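Putative retaining b-glycosidase (Saccharophagus degradans, PDB 5A95) probably hydrolyses mixed-linkage beta-glucans as a retaining glycoside hydrolase of family 5, and here holds glucose units in its sugar pocket. Local coordinates at residues V329-M340 with W344-F355. The protein carries 1 engineered substitution. Residues are numbered along the deposited sequence; the frame is centred on the assembly and turned at random.
Sequences VWVFDPDWSPTM and WDFTPSEQGAFF. With BGC (beta-D-glucopyranose), chain D; BGC (beta-D-glucopyranose), chain B; BGC (beta-D-glucopyranose), chain C.
Gln-351 lays its carboxamide against the loop after strand 326-329, and both hydrogens of NE2 are spent on carbonyls there. NE2 gives one to Trp-330 O at 3.0 Å and the other to Thr-339 O at 3.2 Å, both acceptors close to the amide plane, while OE1 accepts from Trp-294 N, so this buried group is satisfied at both ends and cannot easily flip. With CG between the backbone N and carbonyl carbon (chi1 73°), the chain runs out extended to reach them. Thr-339 O takes a second donor, Ser-349 OG at 2.8 Å, on the opposite face of its carbonyl plane. The same OG, at the N-cap, accepts from Gly-352 N, and Ser-349 N bonds to Met-340 O.

Pro-334 CD lies over one face of the Trp-344 ring, 3.4 Å from CZ2, and a water links Trp-344 NE1 to Asp-335 OD2. Lys-78 forms salt bridges to that OD2 and to Asp-333 OD1. Asp-333 OD2 accepts from Asp-335 N, an Asx turn, and from Trp-336 N, extending it to an Asx motif. Ser-337 O accepts from Trp-330 NE1 and from glucose O2 (chain D), whose C4 and C6 rest on the Trp-336 face; an alanine here would probably strip them of that surface.

Val-329 CG2 makes a CH-pi contact over the Phe-355 face, 3.7 Å from its centroid. In this family 5 (beta/alpha)8 barrel, the loop lines the glycan pocket with Trp-330, Asp-335, Trp-336 and Ser-337 and joins the last strand, 326-329, to the last helix, 350-363, between helices 87-96 and 312-323.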
# COMPACT_ATOMS: atom_id res chain seq x y z
N VAL A 329 22.70 21.11 13.99
CA VAL A 329 21.86 22.29 13.96
C VAL A 329 21.06 22.32 12.64
O VAL A 329 21.57 21.93 11.58
CB VAL A 329 22.73 23.56 14.05
CG1 VAL A 329 21.90 24.83 14.06
CG2 VAL A 329 23.60 23.52 15.30
N TRP A 330 19.84 22.83 12.72
CA TRP A 330 18.99 23.06 11.54
C TRP A 330 18.93 24.58 11.30
O TRP A 330 18.49 25.29 12.19
CB TRP A 330 17.56 22.49 11.79
CG TRP A 330 16.62 22.68 10.63
CD1 TRP A 330 15.91 23.80 10.33
CD2 TRP A 330 16.40 21.76 9.56
NE1 TRP A 330 15.20 23.61 9.16
CE2 TRP A 330 15.49 22.37 8.66
CE3 TRP A 330 16.86 20.47 9.28
CZ2 TRP A 330 15.04 21.74 7.50
CZ3 TRP A 330 16.43 19.85 8.13
CH2 TRP A 330 15.51 20.47 7.26
N VAL A 331 19.30 25.08 10.11
CA VAL A 331 19.84 24.35 8.96
C VAL A 331 20.87 25.25 8.25
O VAL A 331 20.69 26.47 8.21
CB VAL A 331 18.71 23.93 7.99
CG1 VAL A 331 17.89 25.12 7.55
CG2 VAL A 331 19.24 23.16 6.79
N PHE A 332 21.93 24.65 7.71
CA PHE A 332 22.97 25.39 7.02
C PHE A 332 22.54 25.57 5.56
O PHE A 332 22.96 24.86 4.68
CB PHE A 332 24.30 24.66 7.14
CG PHE A 332 25.48 25.51 6.77
CD1 PHE A 332 26.06 26.34 7.72
CD2 PHE A 332 26.04 25.46 5.50
CE1 PHE A 332 27.16 27.10 7.40
CE2 PHE A 332 27.15 26.23 5.19
CZ PHE A 332 27.70 27.06 6.14
N ASP A 333 21.66 26.55 5.38
CA ASP A 333 21.04 26.90 4.13
C ASP A 333 20.55 28.33 4.26
O ASP A 333 20.13 28.71 5.35
CB ASP A 333 19.82 25.98 3.89
CG ASP A 333 19.30 26.08 2.48
OD1 ASP A 333 19.94 25.51 1.58
OD2 ASP A 333 18.27 26.77 2.25
N PRO A 334 20.60 29.13 3.18
CA PRO A 334 20.08 30.51 3.27
C PRO A 334 18.58 30.65 3.01
O PRO A 334 18.04 31.73 3.19
CB PRO A 334 20.88 31.25 2.18
CG PRO A 334 21.12 30.22 1.15
CD PRO A 334 21.28 28.91 1.89
N ASP A 335 17.92 29.59 2.57
CA ASP A 335 16.51 29.63 2.20
C ASP A 335 15.60 28.95 3.20
O ASP A 335 14.59 29.51 3.61
CB ASP A 335 16.29 29.00 0.81
CG ASP A 335 17.14 29.62 -0.24
OD1 ASP A 335 17.09 30.85 -0.35
OD2 ASP A 335 17.85 28.91 -0.96
N TRP A 336 15.95 27.73 3.61
CA TRP A 336 15.19 26.98 4.57
C TRP A 336 15.51 27.49 5.98
O TRP A 336 16.66 27.73 6.30
CB TRP A 336 15.57 25.50 4.46
CG TRP A 336 15.03 24.82 3.26
CD1 TRP A 336 14.38 25.40 2.19
CD2 TRP A 336 15.05 23.42 3.03
NE1 TRP A 336 13.99 24.41 1.30
CE2 TRP A 336 14.40 23.19 1.78
CE3 TRP A 336 15.56 22.33 3.74
CZ2 TRP A 336 14.24 21.91 1.25
CZ3 TRP A 336 15.38 21.04 3.21
CH2 TRP A 336 14.74 20.85 1.98
N SER A 337 14.48 27.61 6.80
CA SER A 337 14.60 28.28 8.09
C SER A 337 14.33 27.33 9.27
O SER A 337 13.67 26.31 9.12
CB SER A 337 13.63 29.45 8.15
OG SER A 337 12.30 29.00 8.07
N PRO A 338 14.85 27.66 10.46
CA PRO A 338 15.74 28.78 10.73
C PRO A 338 17.11 28.60 10.07
O PRO A 338 17.71 27.53 10.17
CB PRO A 338 15.86 28.79 12.26
CG PRO A 338 15.57 27.37 12.67
CD PRO A 338 14.50 26.94 11.70
N THR A 339 17.60 29.64 9.40
CA THR A 339 18.86 29.56 8.69
C THR A 339 20.06 29.70 9.62
O THR A 339 19.97 30.37 10.65
CB THR A 339 19.00 30.71 7.69
OG1 THR A 339 19.04 31.92 8.43
CG2 THR A 339 17.86 30.74 6.71
N MET A 340 21.21 29.14 9.20
CA MET A 340 22.50 29.43 9.81
C MET A 340 23.31 30.46 9.06
O MET A 340 24.29 30.96 9.59
CB MET A 340 23.36 28.16 9.94
CG MET A 340 22.74 27.13 10.85
SD MET A 340 23.75 25.66 11.06
CE MET A 340 25.03 26.34 12.10
N TRP A 344 25.04 32.39 0.17
CA TRP A 344 25.99 31.34 -0.16
C TRP A 344 27.46 31.74 -0.05
O TRP A 344 28.35 30.95 -0.27
CB TRP A 344 25.64 30.68 -1.50
CG TRP A 344 24.50 29.71 -1.39
CD1 TRP A 344 23.32 29.78 -2.04
CD2 TRP A 344 24.46 28.53 -0.57
NE1 TRP A 344 22.54 28.69 -1.71
CE2 TRP A 344 23.21 27.92 -0.80
CE3 TRP A 344 25.35 27.94 0.31
CZ2 TRP A 344 22.84 26.75 -0.16
CZ3 TRP A 344 24.97 26.78 0.96
CH2 TRP A 344 23.73 26.20 0.71
N ASP A 345 27.71 32.99 0.36
CA ASP A 345 29.03 33.39 0.87
C ASP A 345 29.24 33.05 2.37
O ASP A 345 30.30 33.34 2.93
CB ASP A 345 29.33 34.88 0.59
CG ASP A 345 29.39 35.18 -0.89
OD1 ASP A 345 29.68 34.25 -1.70
OD2 ASP A 345 29.15 36.35 -1.25
N PHE A 346 28.24 32.40 2.97
CA PHE A 346 28.32 31.85 4.32
C PHE A 346 28.31 32.93 5.40
O PHE A 346 28.75 32.70 6.54
CB PHE A 346 29.50 30.88 4.50
CG PHE A 346 29.63 29.88 3.40
CD1 PHE A 346 28.63 28.95 3.17
CD2 PHE A 346 30.76 29.87 2.59
CE1 PHE A 346 28.75 28.03 2.13
CE2 PHE A 346 30.89 28.95 1.57
CZ PHE A 346 29.89 28.02 1.36
N THR A 347 27.77 34.11 5.09
CA THR A 347 27.63 35.14 6.14
C THR A 347 26.69 34.56 7.21
O THR A 347 25.56 34.17 6.90
CB THR A 347 27.04 36.43 5.61
OG1 THR A 347 27.86 36.89 4.54
CG2 THR A 347 27.00 37.51 6.70
N PRO A 348 27.14 34.52 8.48
CA PRO A 348 26.30 33.83 9.47
C PRO A 348 25.05 34.61 9.87
O PRO A 348 25.06 35.86 9.92
CB PRO A 348 27.21 33.64 10.67
CG PRO A 348 28.61 33.82 10.16
CD PRO A 348 28.48 34.79 9.02
N SER A 349 23.99 33.89 10.15
CA SER A 349 22.82 34.44 10.85
C SER A 349 23.16 34.47 12.34
O SER A 349 24.22 34.02 12.75
CB SER A 349 21.62 33.54 10.61
OG SER A 349 21.85 32.31 11.29
N GLU A 350 22.23 34.98 13.15
CA GLU A 350 22.46 35.02 14.59
C GLU A 350 22.78 33.61 15.11
O GLU A 350 23.78 33.40 15.79
CB GLU A 350 21.24 35.58 15.31
CG GLU A 350 21.42 35.61 16.83
CD GLU A 350 20.16 35.81 17.63
OE1 GLU A 350 19.04 35.73 17.09
OE2 GLU A 350 20.29 35.94 18.87
N GLN A 351 21.92 32.62 14.83
CA GLN A 351 22.20 31.29 15.36
C GLN A 351 23.43 30.68 14.71
O GLN A 351 24.15 29.90 15.34
CB GLN A 351 21.00 30.33 15.28
CG GLN A 351 20.65 29.81 13.89
CD GLN A 351 19.89 28.49 13.94
OE1 GLN A 351 19.77 27.86 14.97
NE2 GLN A 351 19.44 28.05 12.78
N GLY A 352 23.67 30.99 13.44
CA GLY A 352 24.84 30.48 12.78
C GLY A 352 26.14 30.90 13.44
O GLY A 352 27.00 30.07 13.71
N ALA A 353 26.27 32.20 13.73
CA ALA A 353 27.47 32.69 14.38
C ALA A 353 27.63 32.04 15.76
O ALA A 353 28.74 31.70 16.17
CB ALA A 353 27.44 34.20 14.52
N PHE A 354 26.52 31.92 16.49
CA PHE A 354 26.55 31.34 17.81
C PHE A 354 27.09 29.90 17.75
O PHE A 354 28.04 29.53 18.45
CB PHE A 354 25.16 31.40 18.45
CG PHE A 354 25.08 30.60 19.73
CD1 PHE A 354 25.68 31.10 20.90
CD2 PHE A 354 24.55 29.32 19.75
CE1 PHE A 354 25.68 30.37 22.06
CE2 PHE A 354 24.58 28.58 20.91
CZ PHE A 354 25.13 29.10 22.05
N PHE A 355 26.48 29.07 16.90
CA PHE A 355 26.87 27.68 16.87
C PHE A 355 28.24 27.48 16.24
O PHE A 355 28.96 26.56 16.58
CB PHE A 355 25.81 26.84 16.15
CG PHE A 355 24.59 26.55 16.98
CD1 PHE A 355 24.70 25.75 18.10
CD2 PHE A 355 23.36 27.07 16.66
CE1 PHE A 355 23.59 25.47 18.87
CE2 PHE A 355 22.24 26.78 17.42
CZ PHE A 355 22.37 25.99 18.52
C2 BGC D . 11.93 24.90 6.50
C3 BGC D . 11.18 25.15 5.19
C4 BGC D . 11.40 24.01 4.22
C5 BGC D . 11.09 22.66 4.87
C6 BGC D . 11.51 21.48 4.04
C1 BGC D . 11.46 23.55 7.03
O2 BGC D . 11.60 25.96 7.38
O3 BGC D . 11.68 26.36 4.61
O4 BGC D . 10.53 24.19 3.10
O5 BGC D . 11.80 22.55 6.09
O6 BGC D . 11.21 20.28 4.74
C2 BGC B . 11.02 20.09 10.03
C3 BGC B . 11.86 20.89 9.04
C4 BGC B . 11.43 22.36 9.07
C5 BGC B . 11.50 22.89 10.48
C6 BGC B . 11.10 24.34 10.58
C1 BGC B . 10.84 20.78 11.39
O1 BGC B . 9.72 20.31 12.09
O2 BGC B . 11.59 18.74 10.19
O3 BGC B . 11.74 20.24 7.74
O4 BGC B . 12.17 23.24 8.21
O5 BGC B . 10.55 22.14 11.24
O6 BGC B . 11.03 24.62 11.98
C2 BGC C . 11.45 28.72 4.28
C3 BGC C . 10.49 29.89 4.22
C4 BGC C . 9.32 29.55 3.33
C5 BGC C . 8.66 28.29 3.82
C6 BGC C . 7.49 27.86 2.93
C1 BGC C . 10.75 27.45 4.67
O2 BGC C . 12.49 29.02 5.23
O3 BGC C . 11.17 31.02 3.66
O4 BGC C . 8.42 30.66 3.32
O5 BGC C . 9.61 27.23 3.81
O6 BGC C . 7.98 27.56 1.61
O HOH W 1 19.99 28.75 -3.01